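Local coordinates for protein POP2 (Saccharomyces cerevisiae, PDB 1UOC) that has 3'-exoribonuclease activity with a preference for poly(A) RNA and is a probably catalytic subunit of the CCR4-NOT mRNA deadenylase complex, at residues A[162-167]-A[281-286]; A[230-235]-A[255-260]; A[263-268]-A[273-278]. All blocks are in the same frame, centred on the assembly; numbering follows the deposited sequence.

Followed from the N terminus, the chain first builds most of its central mixed sheet and then reaches 162-167, the turn entering helix 165-174. That segment finds its partner, 281-286, only near the C terminus, so contact 1 closes the longest loop. Both other contacts fall inside this loop, one after the other. Contact 2 joins helix 229-235 to the middle of helix 247-264; contact 3 follows where that helix ends and folds the chain after it back on itself. Contacts 2 and 3 thus share helix 247-264, while contacts 1 and 3 touch directly through Ile285 and Tyr278. Contact 1 itself ties the C-terminal tail to the start of helix 165-174.

Contact 1. Residues A[162-167]-A[281-286]; sequences HAAYDL and VIYGID
Ala164, at the N-cap position of helix 165-174, brings its CA to 6.3 Å from the CA of Ile282, the nearest pair of CA atoms between the turn and the irregular chain 281-286. Ile282 and Tyr283 bridge the gap with their side chains, packing the C-terminal tail of the DEDD nuclease domain against the start of this helix. Ile282 contributes the methyl CG2. It is anti to its own backbone N, a position from which it lies 3.9 Å from Ala164 N and 4.3 Å from Ala164 CB. The same methyl sits over the centre of the neighbouring Tyr283 ring, 3.8 Å above its plane, touching both ring face and Ala164. Tyr283 reaches past it with the far end of its ring: OH is 3.7 Å and CZ 4.1 Å from Ala164 CB, which approaches the ring obliquely. The contact is small and apolar. Asp166, on the same helix, is predicted to bind the catalytic divalent metal, and its OD1 is hydrogen-bonded to Thr45 OG1, but its side chain takes no part here. Around the contact, Tyr283 packs on Val62 and Tyr66 of helix 61-73 and on Glu187 of helix 183-193, whereas Ile282 rests on Val190 of that second helix and on Phe197 of strand 197-199.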
loop_
_atom_site.group_PDB
_atom_site.type_symbol
_atom_site.label_atom_id
_atom_site.label_comp_id
_atom_site.label_asym_id
_atom_site.label_seq_id
_atom_site.Cartn_x
_atom_site.Cartn_y
_atom_site.Cartn_z
ATOM N N HIS A 162 -1.089 -5.835 5.495
ATOM C CA HIS A 162 -0.469 -5.526 6.781
ATOM C C HIS A 162 -0.577 -4.007 6.917
ATOM O O HIS A 162 0.429 -3.299 7.003
ATOM C CB HIS A 162 1.000 -5.954 6.795
ATOM C CG HIS A 162 1.203 -7.421 7.014
ATOM N ND1 HIS A 162 2.401 -8.052 6.753
ATOM C CD2 HIS A 162 0.373 -8.376 7.500
ATOM C CE1 HIS A 162 2.300 -9.332 7.070
ATOM N NE2 HIS A 162 1.080 -9.554 7.526
ATOM N N ALA A 163 -1.819 -3.525 6.905
ATOM C CA ALA A 163 -2.129 -2.108 7.005
ATOM C C ALA A 163 -1.365 -1.449 8.139
ATOM O O ALA A 163 -0.288 -0.896 7.926
ATOM C CB ALA A 163 -3.627 -1.925 7.211
ATOM N N ALA A 164 -1.949 -1.507 9.333
ATOM C CA ALA A 164 -1.377 -0.936 10.552
ATOM C C ALA A 164 -0.210 0.028 10.346
ATOM O O ALA A 164 -0.329 1.224 10.617
ATOM C CB ALA A 164 -0.962 -2.056 11.490
ATOM N N TYR A 165 0.919 -0.492 9.874
ATOM C CA TYR A 165 2.098 0.338 9.659
ATOM C C TYR A 165 2.031 1.304 8.483
ATOM O O TYR A 165 2.534 2.423 8.572
ATOM C CB TYR A 165 3.341 -0.545 9.534
ATOM C CG TYR A 165 3.918 -0.922 10.876
ATOM C CD1 TYR A 165 3.196 -1.714 11.772
ATOM C CD2 TYR A 165 5.164 -0.442 11.278
ATOM C CE1 TYR A 165 3.701 -2.010 13.040
ATOM C CE2 TYR A 165 5.679 -0.733 12.539
ATOM C CZ TYR A 165 4.942 -1.513 13.415
ATOM O OH TYR A 165 5.439 -1.781 14.670
ATOM N N ASP A 166 1.417 0.887 7.382
ATOM C CA ASP A 166 1.325 1.767 6.222
ATOM C C ASP A 166 0.398 2.928 6.542
ATOM O O ASP A 166 0.744 4.088 6.314
ATOM C CB ASP A 166 0.823 1.002 4.993
ATOM C CG ASP A 166 1.822 -0.039 4.511
ATOM O OD1 ASP A 166 2.973 -0.024 4.981
ATOM O OD2 ASP A 166 1.464 -0.869 3.654
ATOM N N LEU A 167 -0.772 2.602 7.085
ATOM C CA LEU A 167 -1.769 3.596 7.473
ATOM C C LEU A 167 -1.229 4.443 8.619
ATOM O O LEU A 167 -1.407 5.660 8.646
ATOM C CB LEU A 167 -3.056 2.894 7.897
ATOM C CG LEU A 167 -3.989 2.470 6.758
ATOM C CD1 LEU A 167 -3.195 2.109 5.515
ATOM C CD2 LEU A 167 -4.857 1.310 7.222
ATOM N N VAL A 281 -11.406 -3.013 8.545
ATOM C CA VAL A 281 -10.838 -3.784 9.644
ATOM C C VAL A 281 -9.324 -3.824 9.572
ATOM O O VAL A 281 -8.749 -4.298 8.592
ATOM C CB VAL A 281 -11.390 -5.232 9.656
ATOM C CG1 VAL A 281 -10.732 -6.033 10.759
ATOM C CG2 VAL A 281 -12.902 -5.204 9.866
ATOM N N ILE A 282 -8.693 -3.315 10.621
ATOM C CA ILE A 282 -7.242 -3.270 10.736
ATOM C C ILE A 282 -6.762 -4.367 11.679
ATOM O O ILE A 282 -6.002 -5.264 11.300
ATOM C CB ILE A 282 -6.773 -1.949 11.367
ATOM C CG1 ILE A 282 -7.293 -0.757 10.577
ATOM C CG2 ILE A 282 -5.259 -1.919 11.442
ATOM C CD1 ILE A 282 -6.985 0.575 11.240
ATOM N N TYR A 283 -7.227 -4.269 12.919
ATOM C CA TYR A 283 -6.845 -5.168 14.002
ATOM C C TYR A 283 -7.795 -6.306 14.358
ATOM O O TYR A 283 -7.777 -6.794 15.487
ATOM C CB TYR A 283 -6.574 -4.333 15.258
ATOM C CG TYR A 283 -5.317 -3.489 15.171
ATOM C CD1 TYR A 283 -5.361 -2.105 15.332
ATOM C CD2 TYR A 283 -4.081 -4.084 14.940
ATOM C CE1 TYR A 283 -4.190 -1.333 15.265
ATOM C CE2 TYR A 283 -2.912 -3.333 14.871
ATOM C CZ TYR A 283 -2.968 -1.960 15.035
ATOM O OH TYR A 283 -1.791 -1.236 14.969
ATOM N N GLY A 284 -8.612 -6.745 13.412
ATOM C CA GLY A 284 -9.530 -7.829 13.707
ATOM C C GLY A 284 -10.971 -7.374 13.831
ATOM O O GLY A 284 -11.261 -6.278 14.300
ATOM N N ILE A 285 -11.885 -8.233 13.406
ATOM C CA ILE A 285 -13.304 -7.924 13.449
ATOM C C ILE A 285 -13.769 -7.844 14.909
ATOM O O ILE A 285 -13.186 -8.477 15.790
ATOM C CB ILE A 285 -14.085 -9.011 12.653
ATOM C CG1 ILE A 285 -15.272 -8.384 11.922
ATOM C CG2 ILE A 285 -14.541 -10.133 13.572
ATOM C CD1 ILE A 285 -15.688 -9.165 10.685
ATOM N N ASP A 286 -14.797 -7.044 15.173
ATOM C CA ASP A 286 -15.310 -6.910 16.532
ATOM C C ASP A 286 -15.661 -8.306 17.062
ATOM O O ASP A 286 -16.448 -9.030 16.447
ATOM C CB ASP A 286 -16.562 -6.033 16.539
ATOM C CG ASP A 286 -16.608 -5.094 17.729
ATOM O OD1 ASP A 286 -15.895 -5.352 18.720
ATOM O OD2 ASP A 286 -17.365 -4.101 17.678
#

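Contact 2. Residues A[230-235]-A[255-260]; sequences TTLADE and LLSFCQ
Leu232 lays its CD1 methyl against Ser257, 3.4 Å from CB and 3.7 Å from OG, in a buried helix-helix contact of the DEDD nuclease domain. Helix 229-235 meets the middle of helix 247-264 here, and the packing is close because the residues at the meeting point are small: Ala233 and Ser257 have their CA atoms 6.1 Å apart. The CD1-CB approach of Leu232 to Ser257 is tighter than ordinary van der Waals contact. With its CG anti to the backbone N (chi1 -173°), the leucine extends from its helix toward the serine, and one branch of the fork does the touching. Ala233 adds its methyl beside the hydroxyl. The other faces of helix 247-264 serve the core: Leu255 lies on Ser42 of strand 40-48 and Ser84 of strand 77-86, while Phe258 covers His40. Gln250, predicted to bind the catalytic divalent metal, belongs to the same helix, its side chain about 8 Å from that of Ala233. The buried serine hydroxyl is satisfied within its own helix. Placed beside the backbone N (chi1 -66°), Ser257 OG hydrogen-bonds to Leu253 O, one turn earlier, while Ala233 CB stands 4.0 Å from Ser257 OG.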
loop_
_atom_site.group_PDB
_atom_site.type_symbol
_atom_site.label_atom_id
_atom_site.label_comp_id
_atom_site.label_asym_id
_atom_site.label_seq_id
_atom_site.Cartn_x
_atom_site.Cartn_y
_atom_site.Cartn_z
ATOM N N THR A 230 3.314 -12.853 -1.540
ATOM C CA THR A 230 3.927 -13.738 -2.528
ATOM C C THR A 230 3.214 -15.085 -2.697
ATOM O O THR A 230 2.933 -15.491 -3.828
ATOM C CB THR A 230 5.421 -13.975 -2.204
ATOM O OG1 THR A 230 6.133 -12.734 -2.317
ATOM C CG2 THR A 230 6.028 -14.963 -3.177
ATOM N N THR A 231 2.912 -15.773 -1.596
ATOM C CA THR A 231 2.230 -17.059 -1.701
ATOM C C THR A 231 0.812 -16.862 -2.214
ATOM O O THR A 231 0.253 -17.722 -2.894
ATOM C CB THR A 231 2.238 -17.845 -0.338
ATOM O OG1 THR A 231 1.001 -18.545 -0.164
ATOM C CG2 THR A 231 2.470 -16.925 0.824
ATOM N N LEU A 232 0.232 -15.711 -1.916
ATOM C CA LEU A 232 -1.113 -15.422 -2.393
ATOM C C LEU A 232 -1.041 -15.221 -3.906
ATOM O O LEU A 232 -1.866 -15.750 -4.654
ATOM C CB LEU A 232 -1.659 -14.161 -1.712
ATOM C CG LEU A 232 -3.120 -13.731 -1.915
ATOM C CD1 LEU A 232 -3.160 -12.528 -2.815
ATOM C CD2 LEU A 232 -3.957 -14.862 -2.479
ATOM N N ALA A 233 -0.038 -14.469 -4.359
ATOM C CA ALA A 233 0.134 -14.223 -5.789
ATOM C C ALA A 233 0.411 -15.533 -6.541
ATOM O O ALA A 233 -0.053 -15.716 -7.665
ATOM C CB ALA A 233 1.263 -13.229 -6.021
ATOM N N ASP A 234 1.159 -16.444 -5.927
ATOM C CA ASP A 234 1.432 -17.722 -6.578
ATOM C C ASP A 234 0.153 -18.524 -6.774
ATOM O O ASP A 234 -0.116 -19.003 -7.875
ATOM C CB ASP A 234 2.428 -18.556 -5.773
ATOM C CG ASP A 234 3.819 -17.969 -5.792
ATOM O OD1 ASP A 234 4.214 -17.420 -6.846
ATOM O OD2 ASP A 234 4.524 -18.077 -4.764
ATOM N N GLU A 235 -0.641 -18.662 -5.714
ATOM C CA GLU A 235 -1.890 -19.418 -5.808
ATOM C C GLU A 235 -2.815 -18.864 -6.886
ATOM O O GLU A 235 -3.646 -19.585 -7.427
ATOM C CB GLU A 235 -2.640 -19.410 -4.476
ATOM C CG GLU A 235 -1.898 -20.032 -3.314
ATOM C CD GLU A 235 -2.812 -20.262 -2.123
ATOM O OE1 GLU A 235 -2.299 -20.624 -1.041
ATOM O OE2 GLU A 235 -4.047 -20.090 -2.269
ATOM N N LEU A 255 -2.698 -4.996 -5.701
ATOM C CA LEU A 255 -3.941 -4.660 -6.404
ATOM C C LEU A 255 -4.399 -5.753 -7.393
ATOM O O LEU A 255 -5.587 -6.058 -7.497
ATOM C CB LEU A 255 -3.757 -3.337 -7.152
ATOM C CG LEU A 255 -4.988 -2.749 -7.824
ATOM C CD1 LEU A 255 -6.030 -2.421 -6.746
ATOM C CD2 LEU A 255 -4.610 -1.504 -8.620
ATOM N N LEU A 256 -3.447 -6.316 -8.131
ATOM C CA LEU A 256 -3.734 -7.376 -9.102
ATOM C C LEU A 256 -4.337 -8.556 -8.358
ATOM O O LEU A 256 -5.334 -9.143 -8.777
ATOM C CB LEU A 256 -2.428 -7.818 -9.775
ATOM C CG LEU A 256 -2.119 -7.548 -11.247
ATOM C CD1 LEU A 256 -2.965 -6.414 -11.790
ATOM C CD2 LEU A 256 -0.617 -7.261 -11.370
ATOM N N SER A 257 -3.709 -8.896 -7.238
ATOM C CA SER A 257 -4.158 -10.002 -6.418
ATOM C C SER A 257 -5.533 -9.733 -5.823
ATOM O O SER A 257 -6.395 -10.603 -5.841
ATOM C CB SER A 257 -3.139 -10.287 -5.307
ATOM O OG SER A 257 -1.915 -10.746 -5.861
ATOM N N PHE A 258 -5.746 -8.527 -5.306
ATOM C CA PHE A 258 -7.042 -8.200 -4.725
ATOM C C PHE A 258 -8.167 -8.358 -5.741
ATOM O O PHE A 258 -9.169 -9.014 -5.480
ATOM C CB PHE A 258 -7.071 -6.756 -4.210
ATOM C CG PHE A 258 -8.387 -6.365 -3.639
ATOM C CD1 PHE A 258 -8.738 -6.744 -2.346
ATOM C CD2 PHE A 258 -9.321 -5.688 -4.419
ATOM C CE1 PHE A 258 -10.011 -6.461 -1.838
ATOM C CE2 PHE A 258 -10.593 -5.401 -3.925
ATOM C CZ PHE A 258 -10.940 -5.791 -2.627
ATOM N N CYS A 259 -8.005 -7.725 -6.895
ATOM C CA CYS A 259 -9.028 -7.777 -7.917
ATOM C C CYS A 259 -9.264 -9.176 -8.505
ATOM O O CYS A 259 -10.391 -9.513 -8.865
ATOM C CB CYS A 259 -8.690 -6.764 -9.015
ATOM S SG CYS A 259 -8.779 -5.050 -8.444
ATOM N N GLN A 260 -8.214 -9.984 -8.598
ATOM C CA GLN A 260 -8.356 -11.329 -9.136
ATOM C C GLN A 260 -8.988 -12.240 -8.088
ATOM O O GLN A 260 -9.930 -12.982 -8.385
ATOM C CB GLN A 260 -7.000 -11.888 -9.552
ATOM C CG GLN A 260 -7.106 -13.234 -10.238
ATOM C CD GLN A 260 -7.606 -13.120 -11.670
ATOM O OE1 GLN A 260 -8.441 -12.268 -11.991
ATOM N NE2 GLN A 260 -7.103 -13.990 -12.539
#

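Contact 3. Residues A[263-268]-A[273-278]; sequences KLSMHK and TDFAKY
His267 and Phe275 join the two arms of a surface loop that begins where helix 247-264 ends in a Schellman motif at Met266 and runs through a type I' turn, Ser265 to Lys268. Among the backbone contacts, a single beta bridge pairs Lys268 with Asp274. Phe275 N donates to His267 O at 3.0 Å, nearly straight at 160°, and is tilted from the carbonyl plane; beside it, Lys268 CA makes a CA-H...O contact of 3.2 Å with Thr273 O. The aromatic packing centres on Phe275. One face of its ring is turned to the main chain of His267 and Lys268, with His267 CA in a CH-pi contact 4.1 Å from the centroid and Lys268 N toward the rim. Ser265 CB meets Phe275 CZ obliquely at 4.0 Å. Beyond the loop, Phe275 packs on Val203 and Ile207 of helix 200-207, and its ring meets that of Phe269. The charged contact is looser: Lys268, its chain bent at chi2 (-65°), holds NZ 3.7 Å from Asp274 OD1, a long and somewhat doubtful salt bridge, since the place of OD1 is less sure. The other carboxylate oxygen closes an Asx turn leading into the 3-10 segment 275-277: Asp274 OD2 accepts from Ala276 N at 2.6 Å, on its anti side and 23° out of the carboxylate plane.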
loop_
_atom_site.group_PDB
_atom_site.type_symbol
_atom_site.label_atom_id
_atom_site.label_comp_id
_atom_site.label_asym_id
_atom_site.label_seq_id
_atom_site.Cartn_x
_atom_site.Cartn_y
_atom_site.Cartn_z
ATOM N N LYS A 263 -12.528 -11.414 -7.941
ATOM C CA LYS A 263 -13.263 -11.886 -9.110
ATOM C C LYS A 263 -13.574 -13.384 -9.033
ATOM O O LYS A 263 -14.715 -13.797 -9.238
ATOM C CB LYS A 263 -12.464 -11.584 -10.386
ATOM C CG LYS A 263 -13.124 -12.013 -11.701
ATOM C CD LYS A 263 -14.287 -11.103 -12.108
ATOM C CE LYS A 263 -15.540 -11.332 -11.259
ATOM N NZ LYS A 263 -16.665 -10.421 -11.645
ATOM N N LEU A 264 -12.563 -14.195 -8.738
ATOM C CA LEU A 264 -12.754 -15.636 -8.643
ATOM C C LEU A 264 -13.713 -16.000 -7.511
ATOM O O LEU A 264 -14.348 -17.056 -7.540
ATOM C CB LEU A 264 -11.415 -16.345 -8.406
ATOM C CG LEU A 264 -10.274 -16.203 -9.416
ATOM C CD1 LEU A 264 -9.086 -17.029 -8.942
ATOM C CD2 LEU A 264 -10.715 -16.668 -10.788
ATOM N N SER A 265 -13.816 -15.119 -6.518
ATOM C CA SER A 265 -14.675 -15.353 -5.357
ATOM C C SER A 265 -16.006 -14.613 -5.401
ATOM O O SER A 265 -16.799 -14.716 -4.468
ATOM C CB SER A 265 -13.944 -14.942 -4.074
ATOM O OG SER A 265 -12.695 -15.595 -3.953
ATOM N N MET A 266 -16.260 -13.885 -6.482
ATOM C CA MET A 266 -17.479 -13.095 -6.577
ATOM C C MET A 266 -17.630 -12.406 -5.226
ATOM O O MET A 266 -18.699 -12.391 -4.621
ATOM C CB MET A 266 -18.693 -13.971 -6.893
ATOM C CG MET A 266 -18.733 -14.439 -8.341
ATOM S SD MET A 266 -20.379 -14.956 -8.870
ATOM C CE MET A 266 -20.919 -13.479 -9.811
ATOM N N HIS A 267 -16.504 -11.865 -4.768
ATOM C CA HIS A 267 -16.369 -11.148 -3.509
ATOM C C HIS A 267 -16.969 -11.835 -2.282
ATOM O O HIS A 267 -17.389 -11.169 -1.336
ATOM C CB HIS A 267 -16.935 -9.726 -3.651
ATOM C CG HIS A 267 -18.420 -9.640 -3.486
ATOM N ND1 HIS A 267 -19.312 -10.067 -4.448
ATOM C CD2 HIS A 267 -19.172 -9.199 -2.450
ATOM C CE1 HIS A 267 -20.546 -9.897 -4.009
ATOM N NE2 HIS A 267 -20.489 -9.372 -2.798
ATOM N N LYS A 268 -16.985 -13.166 -2.280
ATOM C CA LYS A 268 -17.535 -13.909 -1.149
ATOM C C LYS A 268 -16.502 -14.794 -0.467
ATOM O O LYS A 268 -15.568 -15.290 -1.102
ATOM C CB LYS A 268 -18.695 -14.798 -1.600
ATOM C CG LYS A 268 -19.823 -14.077 -2.306
ATOM C CD LYS A 268 -20.535 -13.119 -1.381
ATOM C CE LYS A 268 -21.751 -12.516 -2.058
ATOM N NZ LYS A 268 -22.466 -11.564 -1.161
ATOM N N THR A 273 -20.415 -15.385 3.046
ATOM C CA THR A 273 -20.285 -14.032 3.586
ATOM C C THR A 273 -19.591 -13.112 2.578
ATOM O O THR A 273 -18.734 -13.546 1.815
ATOM C CB THR A 273 -19.469 -14.038 4.904
ATOM O OG1 THR A 273 -20.230 -14.675 5.935
ATOM C CG2 THR A 273 -19.130 -12.619 5.336
ATOM N N ASP A 274 -19.978 -11.842 2.582
ATOM C CA ASP A 274 -19.402 -10.843 1.684
ATOM C C ASP A 274 -18.106 -10.271 2.270
ATOM O O ASP A 274 -17.987 -10.103 3.485
ATOM C CB ASP A 274 -20.422 -9.723 1.463
ATOM C CG ASP A 274 -19.975 -8.707 0.422
ATOM O OD1 ASP A 274 -20.791 -8.390 -0.467
ATOM O OD2 ASP A 274 -18.828 -8.211 0.492
ATOM N N PHE A 275 -17.135 -9.988 1.400
ATOM C CA PHE A 275 -15.846 -9.417 1.815
ATOM C C PHE A 275 -16.050 -8.129 2.612
ATOM O O PHE A 275 -15.315 -7.851 3.559
ATOM C CB PHE A 275 -14.973 -9.078 0.594
ATOM C CG PHE A 275 -14.239 -10.253 -0.005
ATOM C CD1 PHE A 275 -13.464 -10.077 -1.153
ATOM C CD2 PHE A 275 -14.313 -11.522 0.560
ATOM C CE1 PHE A 275 -12.777 -11.144 -1.725
ATOM C CE2 PHE A 275 -13.630 -12.596 -0.008
ATOM C CZ PHE A 275 -12.861 -12.402 -1.153
ATOM N N ALA A 276 -17.046 -7.349 2.200
ATOM C CA ALA A 276 -17.356 -6.078 2.834
ATOM C C ALA A 276 -17.393 -6.171 4.346
ATOM O O ALA A 276 -17.111 -5.193 5.037
ATOM C CB ALA A 276 -18.682 -5.550 2.315
ATOM N N LYS A 277 -17.737 -7.345 4.857
ATOM C CA LYS A 277 -17.806 -7.556 6.298
ATOM C C LYS A 277 -16.489 -7.142 6.953
ATOM O O LYS A 277 -16.456 -6.768 8.122
ATOM C CB LYS A 277 -18.092 -9.029 6.590
ATOM C CG LYS A 277 -18.228 -9.390 8.063
ATOM C CD LYS A 277 -18.304 -10.910 8.214
ATOM C CE LYS A 277 -18.356 -11.353 9.672
ATOM N NZ LYS A 277 -18.131 -12.826 9.811
ATOM N N TYR A 278 -15.402 -7.205 6.196
ATOM C CA TYR A 278 -14.104 -6.825 6.733
ATOM C C TYR A 278 -13.589 -5.469 6.261
ATOM O O TYR A 278 -12.424 -5.135 6.454
ATOM C CB TYR A 278 -13.072 -7.907 6.436
ATOM C CG TYR A 278 -13.194 -9.088 7.358
ATOM C CD1 TYR A 278 -14.185 -10.048 7.169
ATOM C CD2 TYR A 278 -12.348 -9.217 8.450
ATOM C CE1 TYR A 278 -14.328 -11.112 8.061
ATOM C CE2 TYR A 278 -12.476 -10.272 9.343
ATOM C CZ TYR A 278 -13.467 -11.215 9.148
ATOM O OH TYR A 278 -13.593 -12.248 10.048
#